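Local structure of nudix hydrolase DR_0079 (Deinococcus radiodurans, 2O5F) at residues A86-I94 and P127-S135; R8-D16 and A71-E79. The protein hydrolyses nucleoside di- and triphosphates to monophosphates, with a marked preference for CDP and CTP and magnesium as cofactor. One frame throughout, in Å; residues are numbered along the deposited sequence.

Contact 1: residues A86-I94 and P127-S135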
loop_
_atom_site.group_PDB
_atom_site.type_symbol
_atom_site.label_atom_id
_atom_site.label_comp_id
_atom_site.label_asym_id
_atom_site.label_seq_id
_atom_site.Cartn_x
_atom_site.Cartn_y
_atom_site.Cartn_z
ATOM N N ALA A 86 5.071 7.696 -1.075
ATOM C CA ALA A 86 6.388 7.188 -1.432
ATOM C C ALA A 86 7.476 8.122 -0.926
ATOM O O ALA A 86 8.509 7.674 -0.438
ATOM C CB ALA A 86 6.509 7.021 -2.948
ATOM N N ARG A 87 7.262 9.424 -1.040
ATOM C CA ARG A 87 8.292 10.335 -0.572
ATOM C C ARG A 87 8.324 10.489 0.945
ATOM O O ARG A 87 9.399 10.616 1.524
ATOM C CB ARG A 87 8.154 11.697 -1.253
ATOM C CG ARG A 87 6.884 12.438 -0.953
ATOM C CD ARG A 87 6.670 13.493 -2.019
ATOM N NE ARG A 87 7.889 14.251 -2.283
ATOM C CZ ARG A 87 8.066 15.004 -3.363
ATOM N NH1 ARG A 87 7.100 15.092 -4.273
ATOM N NH2 ARG A 87 9.203 15.671 -3.535
ATOM N N GLU A 88 7.168 10.454 1.603
ATOM C CA GLU A 88 7.172 10.594 3.055
ATOM C C GLU A 88 7.577 9.327 3.811
ATOM O O GLU A 88 8.093 9.413 4.920
ATOM C CB GLU A 88 5.812 11.076 3.563
ATOM C CG GLU A 88 4.693 10.073 3.421
ATOM C CD GLU A 88 3.398 10.552 4.058
ATOM O OE1 GLU A 88 2.388 9.825 3.958
ATOM O OE2 GLU A 88 3.386 11.648 4.661
ATOM N N GLU A 89 7.355 8.155 3.222
ATOM C CA GLU A 89 7.711 6.910 3.891
ATOM C C GLU A 89 9.049 6.326 3.434
ATOM O O GLU A 89 9.804 5.793 4.245
ATOM C CB GLU A 89 6.621 5.851 3.681
ATOM C CG GLU A 89 5.212 6.283 4.100
ATOM C CD GLU A 89 4.174 5.189 3.889
ATOM O OE1 GLU A 89 4.116 4.614 2.774
ATOM O OE2 GLU A 89 3.401 4.914 4.834
ATOM N N LEU A 90 9.344 6.425 2.141
ATOM C CA LEU A 90 10.581 5.848 1.616
ATOM C C LEU A 90 11.566 6.870 1.077
ATOM O O LEU A 90 12.655 6.501 0.638
ATOM C CB LEU A 90 10.253 4.855 0.494
ATOM C CG LEU A 90 9.318 3.669 0.768
ATOM C CD1 LEU A 90 9.329 2.746 -0.456
ATOM C CD2 LEU A 90 9.777 2.890 2.000
ATOM N N ASN A 91 11.192 8.146 1.123
ATOM C CA ASN A 91 12.033 9.215 0.598
ATOM C C ASN A 91 12.365 8.918 -0.852
ATOM O O ASN A 91 13.496 9.112 -1.299
ATOM C CB ASN A 91 13.329 9.354 1.402
ATOM C CG ASN A 91 13.102 9.986 2.749
ATOM O OD1 ASN A 91 13.317 9.363 3.788
ATOM N ND2 ASN A 91 12.654 11.230 2.740
ATOM N N VAL A 92 11.367 8.427 -1.575
ATOM C CA VAL A 92 11.529 8.093 -2.979
ATOM C C VAL A 92 10.671 8.991 -3.862
ATOM O O VAL A 92 9.518 9.281 -3.544
ATOM C CB VAL A 92 11.137 6.623 -3.251
ATOM C CG1 VAL A 92 11.163 6.342 -4.741
ATOM C CG2 VAL A 92 12.104 5.686 -2.525
ATOM N N GLU A 93 11.255 9.434 -4.968
ATOM C CA GLU A 93 10.573 10.267 -5.945
ATOM C C GLU A 93 10.151 9.286 -7.040
ATOM O O GLU A 93 10.991 8.839 -7.822
ATOM C CB GLU A 93 11.550 11.292 -6.527
ATOM C CG GLU A 93 12.382 12.042 -5.497
ATOM C CD GLU A 93 11.643 13.209 -4.870
ATOM O OE1 GLU A 93 10.632 12.982 -4.171
ATOM O OE2 GLU A 93 12.074 14.362 -5.084
ATOM N N ILE A 94 8.867 8.944 -7.099
ATOM C CA ILE A 94 8.404 7.987 -8.103
ATOM C C ILE A 94 8.743 8.422 -9.520
ATOM O O ILE A 94 8.962 7.590 -10.397
ATOM C CB ILE A 94 6.873 7.729 -8.002
ATOM C CG1 ILE A 94 6.091 9.001 -8.323
ATOM C CG2 ILE A 94 6.521 7.233 -6.599
ATOM C CD1 ILE A 94 4.578 8.787 -8.342
ATOM N N PRO A 127 15.785 1.509 -0.139
ATOM C CA PRO A 127 15.299 2.849 0.191
ATOM C C PRO A 127 15.857 3.416 1.494
ATOM O O PRO A 127 16.106 2.679 2.455
ATOM C CB PRO A 127 13.785 2.662 0.289
ATOM C CG PRO A 127 13.521 1.463 -0.554
ATOM C CD PRO A 127 14.667 0.559 -0.218
ATOM N N ILE A 128 16.055 4.727 1.507
ATOM C CA ILE A 128 16.521 5.419 2.707
ATOM C C ILE A 128 15.196 5.796 3.349
ATOM O O ILE A 128 14.749 6.938 3.269
ATOM C CB ILE A 128 17.301 6.693 2.353
ATOM C CG1 ILE A 128 18.409 6.356 1.343
ATOM C CG2 ILE A 128 17.911 7.310 3.611
ATOM C CD1 ILE A 128 19.356 5.280 1.806
ATOM N N PHE A 129 14.575 4.808 3.975
ATOM C CA PHE A 129 13.269 4.969 4.596
ATOM C C PHE A 129 13.219 5.922 5.786
ATOM O O PHE A 129 14.243 6.242 6.383
ATOM C CB PHE A 129 12.733 3.590 5.003
ATOM C CG PHE A 129 13.565 2.893 6.048
ATOM C CD1 PHE A 129 13.356 3.143 7.402
ATOM C CD2 PHE A 129 14.572 1.999 5.676
ATOM C CE1 PHE A 129 14.135 2.518 8.369
ATOM C CE2 PHE A 129 15.356 1.368 6.633
ATOM C CZ PHE A 129 15.140 1.625 7.991
ATOM N N ASN A 130 12.010 6.378 6.100
ATOM C CA ASN A 130 11.775 7.281 7.226
ATOM C C ASN A 130 11.598 6.412 8.472
ATOM O O ASN A 130 10.611 5.679 8.601
ATOM C CB ASN A 130 10.522 8.123 6.962
ATOM C CG ASN A 130 10.105 8.954 8.166
ATOM O OD1 ASN A 130 10.868 9.124 9.117
ATOM N ND2 ASN A 130 8.885 9.480 8.124
ATOM N N PRO A 131 12.563 6.483 9.405
ATOM C CA PRO A 131 12.573 5.720 10.658
ATOM C C PRO A 131 11.426 5.994 11.616
ATOM O O PRO A 131 11.236 5.253 12.584
ATOM C CB PRO A 131 13.913 6.098 11.285
ATOM C CG PRO A 131 14.750 6.514 10.121
ATOM C CD PRO A 131 13.775 7.312 9.304
ATOM N N ASN A 132 10.677 7.058 11.369
ATOM C CA ASN A 132 9.572 7.398 12.253
ATOM C C ASN A 132 8.429 6.395 12.152
ATOM O O ASN A 132 7.677 6.206 13.109
ATOM C CB ASN A 132 9.058 8.808 11.951
ATOM C CG ASN A 132 8.113 9.329 13.026
ATOM O OD1 ASN A 132 8.433 9.295 14.215
ATOM N ND2 ASN A 132 6.946 9.816 12.610
ATOM N N ASP A 133 8.292 5.747 11.002
ATOM C CA ASP A 133 7.216 4.778 10.840
ATOM C C ASP A 133 7.728 3.380 10.495
ATOM O O ASP A 133 7.003 2.394 10.629
ATOM C CB ASP A 133 6.240 5.251 9.761
ATOM C CG ASP A 133 4.963 4.433 9.733
ATOM O OD1 ASP A 133 4.292 4.344 10.784
ATOM O OD2 ASP A 133 4.627 3.884 8.660
ATOM N N ILE A 134 8.984 3.300 10.069
ATOM C CA ILE A 134 9.591 2.029 9.690
ATOM C C ILE A 134 10.835 1.722 10.512
ATOM O O ILE A 134 11.771 2.516 10.546
ATOM C CB ILE A 134 9.976 2.047 8.198
ATOM C CG1 ILE A 134 8.717 2.254 7.350
ATOM C CG2 ILE A 134 10.712 0.766 7.828
ATOM C CD1 ILE A 134 8.991 2.391 5.862
ATOM N N SER A 135 10.857 0.561 11.161
ATOM C CA SER A 135 12.009 0.186 11.975
ATOM C C SER A 135 13.126 -0.448 11.151
ATOM O O SER A 135 14.291 -0.458 11.555
ATOM C CB SER A 135 11.577 -0.763 13.106
ATOM O OG SER A 135 11.002 -1.964 12.616
HETATM O O HOH W 1 15.096 6.353 -0.715
#
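The carbonyl oxygen of E89, near the C-terminal end of helix 78-90, receives the backbone N-H of N130 in a nearly straight bond (N130 N to E89 O 2.9 Å, 170° at the hydrogen). The donor sits above the carbonyl plane, and the same oxygen has a CA-H...O contact with the residue before N130, F129 CA to E89 O 3.6 Å. N130 also uses its side chain. With CG turned anti to the backbone N (chi1 172°), the amide lies alongside the preceding helical carbonyl, and ND2 gives a weak bond to E88 O at 3.3 Å. Its OD1 accepts from N132 N, closing an Asx turn that helps to fix the rotation of the amide. On the helix side, one residue after E89, L90 O takes a hydrogen from water 1 (2.8 Å), which in turn accepts from I128 N.

Next to these polar links, L90 supplies the apolar part. Its CB rests on P127 CB at 4.2 Å, while CD2 reaches past F129 CB to the tip of I134, 4.0 Å from I134 CD1, the two side chains crossing at a slant. W49 of strand 48-52 packs against both L90 and P127, continuing this apolar patch.

The side chains of E89 and D133 lie side by side and point the same way, their carboxylate planes 11° apart and E89 OE2 4.1 Å from D133 OD2. E89 OE1 is held by the backbone N-H of G69, and R53 offers each of the two acids a long, weak ion pair. E89 belongs to the Nudix box and, with E85, is inferred to bind magnesium. The loop 127-135 thus covers the last turn of the Nudix-box helix next to the probable metal site.

Contact 2: residues R8-D16 and A71-E79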
loop_
_atom_site.group_PDB
_atom_site.type_symbol
_atom_site.label_atom_id
_atom_site.label_comp_id
_atom_site.label_asym_id
_atom_site.label_seq_id
_atom_site.Cartn_x
_atom_site.Cartn_y
_atom_site.Cartn_z
ATOM N N ARG A 8 -8.860 14.753 6.042
ATOM C CA ARG A 8 -10.166 14.547 5.423
ATOM C C ARG A 8 -10.039 13.578 4.250
ATOM O O ARG A 8 -9.110 13.678 3.451
ATOM C CB ARG A 8 -10.741 15.878 4.939
ATOM C CG ARG A 8 -12.202 15.806 4.542
ATOM C CD ARG A 8 -12.834 17.190 4.569
ATOM N NE ARG A 8 -12.715 17.794 5.894
ATOM C CZ ARG A 8 -13.210 18.982 6.222
ATOM N NH1 ARG A 8 -13.867 19.701 5.318
ATOM N NH2 ARG A 8 -13.049 19.457 7.454
ATOM N N LEU A 9 -10.981 12.644 4.152
ATOM C CA LEU A 9 -10.970 11.646 3.090
ATOM C C LEU A 9 -12.234 11.723 2.244
ATOM O O LEU A 9 -13.284 12.174 2.714
ATOM C CB LEU A 9 -10.870 10.243 3.696
ATOM C CG LEU A 9 -9.789 10.032 4.758
ATOM C CD1 LEU A 9 -9.885 8.628 5.331
ATOM C CD2 LEU A 9 -8.431 10.286 4.145
ATOM N N ASP A 10 -12.130 11.286 0.994
ATOM C CA ASP A 10 -13.282 11.269 0.097
ATOM C C ASP A 10 -14.070 9.984 0.365
ATOM O O ASP A 10 -13.484 8.939 0.625
ATOM C CB ASP A 10 -12.826 11.281 -1.372
ATOM C CG ASP A 10 -12.549 12.680 -1.896
ATOM O OD1 ASP A 10 -11.770 12.801 -2.872
ATOM O OD2 ASP A 10 -13.120 13.654 -1.353
ATOM N N LEU A 11 -15.396 10.079 0.327
ATOM C CA LEU A 11 -16.257 8.918 0.509
ATOM C C LEU A 11 -16.603 8.451 -0.904
ATOM O O LEU A 11 -16.892 9.271 -1.776
ATOM C CB LEU A 11 -17.544 9.291 1.259
ATOM C CG LEU A 11 -17.463 9.545 2.764
ATOM C CD1 LEU A 11 -18.769 10.173 3.250
ATOM C CD2 LEU A 11 -17.187 8.230 3.498
ATOM N N VAL A 12 -16.565 7.143 -1.135
ATOM C CA VAL A 12 -16.867 6.606 -2.458
ATOM C C VAL A 12 -17.904 5.495 -2.389
ATOM O O VAL A 12 -18.053 4.838 -1.354
ATOM C CB VAL A 12 -15.578 6.063 -3.148
ATOM C CG1 VAL A 12 -14.574 7.181 -3.328
ATOM C CG2 VAL A 12 -14.976 4.933 -2.321
ATOM N N ASN A 13 -18.626 5.303 -3.492
ATOM C CA ASN A 13 -19.644 4.257 -3.581
ATOM C C ASN A 13 -19.048 2.985 -4.180
ATOM O O ASN A 13 -17.837 2.894 -4.381
ATOM C CB ASN A 13 -20.840 4.714 -4.439
ATOM C CG ASN A 13 -20.451 5.039 -5.880
ATOM O OD1 ASN A 13 -19.471 4.523 -6.412
ATOM N ND2 ASN A 13 -21.243 5.887 -6.521
ATOM N N GLU A 14 -19.906 2.010 -4.468
ATOM C CA GLU A 14 -19.475 0.742 -5.049
ATOM C C GLU A 14 -18.740 0.860 -6.378
ATOM O O GLU A 14 -17.984 -0.035 -6.762
ATOM C CB GLU A 14 -20.671 -0.196 -5.234
ATOM C CG GLU A 14 -21.065 -0.957 -3.989
ATOM C CD GLU A 14 -21.748 -0.098 -2.943
ATOM O OE1 GLU A 14 -21.914 -0.593 -1.803
ATOM O OE2 GLU A 14 -22.129 1.054 -3.257
ATOM N N ARG A 15 -18.981 1.954 -7.088
ATOM C CA ARG A 15 -18.348 2.187 -8.386
ATOM C C ARG A 15 -17.083 3.034 -8.242
ATOM O O ARG A 15 -16.463 3.422 -9.237
ATOM C CB ARG A 15 -19.332 2.901 -9.317
ATOM C CG ARG A 15 -20.558 2.089 -9.712
ATOM C CD ARG A 15 -20.173 0.924 -10.608
ATOM N NE ARG A 15 -21.317 0.332 -11.309
ATOM C CZ ARG A 15 -22.350 -0.259 -10.714
ATOM N NH1 ARG A 15 -22.402 -0.348 -9.394
ATOM N NH2 ARG A 15 -23.331 -0.773 -11.443
ATOM N N ASP A 16 -16.708 3.308 -6.998
ATOM C CA ASP A 16 -15.542 4.124 -6.688
ATOM C C ASP A 16 -15.772 5.547 -7.174
ATOM O O ASP A 16 -14.873 6.195 -7.712
ATOM C CB ASP A 16 -14.266 3.543 -7.314
ATOM C CG ASP A 16 -13.004 4.209 -6.781
ATOM O OD1 ASP A 16 -12.996 4.606 -5.600
ATOM O OD2 ASP A 16 -12.014 4.329 -7.528
ATOM N N ALA A 71 -3.814 6.158 3.010
ATOM C CA ALA A 71 -5.107 6.624 2.548
ATOM C C ALA A 71 -4.969 7.792 1.581
ATOM O O ALA A 71 -4.057 8.607 1.702
ATOM C CB ALA A 71 -5.968 7.036 3.745
ATOM N N VAL A 72 -5.881 7.862 0.618
ATOM C CA VAL A 72 -5.891 8.943 -0.362
ATOM C C VAL A 72 -6.653 10.107 0.278
ATOM O O VAL A 72 -7.767 9.925 0.779
ATOM C CB VAL A 72 -6.634 8.535 -1.653
ATOM C CG1 VAL A 72 -6.595 9.670 -2.660
ATOM C CG2 VAL A 72 -6.017 7.276 -2.240
ATOM N N GLN A 73 -6.060 11.293 0.265
ATOM C CA GLN A 73 -6.710 12.456 0.860
ATOM C C GLN A 73 -7.787 13.041 -0.037
ATOM O O GLN A 73 -7.703 12.954 -1.261
ATOM C CB GLN A 73 -5.675 13.533 1.183
ATOM C CG GLN A 73 -4.635 13.088 2.189
ATOM C CD GLN A 73 -3.663 14.189 2.548
ATOM O OE1 GLN A 73 -2.678 13.955 3.250
ATOM N NE2 GLN A 73 -3.933 15.400 2.069
ATOM N N SER A 74 -8.796 13.643 0.583
ATOM C CA SER A 74 -9.895 14.243 -0.165
ATOM C C SER A 74 -9.401 15.170 -1.270
ATOM O O SER A 74 -8.575 16.049 -1.032
ATOM C CB SER A 74 -10.812 15.033 0.773
ATOM O OG SER A 74 -11.838 15.674 0.041
ATOM N N GLY A 75 -9.921 14.963 -2.476
ATOM C CA GLY A 75 -9.546 15.791 -3.610
ATOM C C GLY A 75 -8.293 15.319 -4.318
ATOM O O GLY A 75 -7.921 15.837 -5.372
ATOM N N GLU A 76 -7.643 14.319 -3.740
ATOM C CA GLU A 76 -6.412 13.783 -4.292
ATOM C C GLU A 76 -6.678 12.592 -5.209
ATOM O O GLU A 76 -7.610 11.819 -4.990
ATOM C CB GLU A 76 -5.515 13.375 -3.127
ATOM C CG GLU A 76 -4.105 12.981 -3.462
ATOM C CD GLU A 76 -3.312 12.692 -2.196
ATOM O OE1 GLU A 76 -3.782 11.874 -1.373
ATOM O OE2 GLU A 76 -2.225 13.282 -2.021
ATOM N N THR A 77 -5.875 12.454 -6.255
ATOM C CA THR A 77 -6.046 11.321 -7.151
ATOM C C THR A 77 -5.159 10.193 -6.615
ATOM O O THR A 77 -4.321 10.424 -5.745
ATOM C CB THR A 77 -5.610 11.667 -8.573
ATOM O OG1 THR A 77 -6.009 10.618 -9.462
ATOM C CG2 THR A 77 -4.121 11.826 -8.630
ATOM N N TYR A 78 -5.344 8.982 -7.132
ATOM C CA TYR A 78 -4.552 7.838 -6.692
ATOM C C TYR A 78 -3.056 8.065 -6.903
ATOM O O TYR A 78 -2.253 7.808 -6.007
ATOM C CB TYR A 78 -4.990 6.570 -7.437
ATOM C CG TYR A 78 -6.297 5.963 -6.946
ATOM C CD1 TYR A 78 -6.338 5.203 -5.779
ATOM C CD2 TYR A 78 -7.482 6.134 -7.661
ATOM C CE1 TYR A 78 -7.525 4.617 -5.332
ATOM C CE2 TYR A 78 -8.681 5.559 -7.227
ATOM C CZ TYR A 78 -8.693 4.802 -6.068
ATOM O OH TYR A 78 -9.861 4.218 -5.652
ATOM N N GLU A 79 -2.681 8.551 -8.082
ATOM C CA GLU A 79 -1.270 8.797 -8.385
ATOM C C GLU A 79 -0.657 9.831 -7.435
ATOM O O GLU A 79 0.479 9.672 -6.981
ATOM C CB GLU A 79 -1.111 9.280 -9.833
ATOM C CG GLU A 79 0.342 9.370 -10.292
ATOM C CD GLU A 79 0.486 9.968 -11.681
ATOM O OE1 GLU A 79 -0.447 9.805 -12.499
ATOM O OE2 GLU A 79 1.539 10.586 -11.957
HETATM O O HOH W 2 -9.731 10.753 -3.421
HETATM O O HOH W 3 -9.884 10.545 -0.711
#
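Both oxygens of the D10 carboxylate grip the turn at S74 and G75: G75 N gives a straight bond to D10 OD1 (2.9 Å, 178° at the hydrogen) and S74 OG donates to D10 OD2 at 2.8 Å. Each donor stands above the carboxylate plane. With chi1 at 177° the S74 hydroxyl swings away from its own backbone N and toward the acid. Beside this pair, S74 N bonds to R8 O at 2.9 Å. Water 2 joins D10 OD1 to E76 O, and water 3 joins D10 N to V72 O. Replacing D10 with an alanine would probably leave the G75 N-H and the S74 hydroxyl without their acceptor and the type II turn from Q73 to E76 less firmly tied to the strand.

Packing is slight: L9 CD2 lies against A71 CB (4.1 Å) and near V72 O. At the far end Y78 OH donates to D16 OD2, which lies at the edge of the tyrosine ring, though the place of this hydroxyl is less sure.

Strand 8-12 pairs with 18-23, whose Q21 also donates to D10 OD2. The Nudix-box loop leads from strand 68-71 into helix 78-90, where Y78 leans on strands 35-42 and 115-122.

Overall arrangement
Contacts 1 and 2 engage opposite ends of helix 78-90 and of the Nudix box that contains it: contact 2 involves the loop leading into the helix, contact 1 its C-terminal end. Their centres are 22 Å apart and the two do not touch. Each is partly buried, with some members at the surface. In contact 1 a loop supplies backbone and amide donors to helical carbonyls, with an apolar patch and acidic side chains beside them; in contact 2 an acidic side chain of a strand receives donors from a tight turn, and apolar packing is minor. Contact 1 includes an inferred magnesium ligand, whereas contact 2 joins the two-stranded sheet of 8-12 and 18-23 to the Nudix-box loop before the helix.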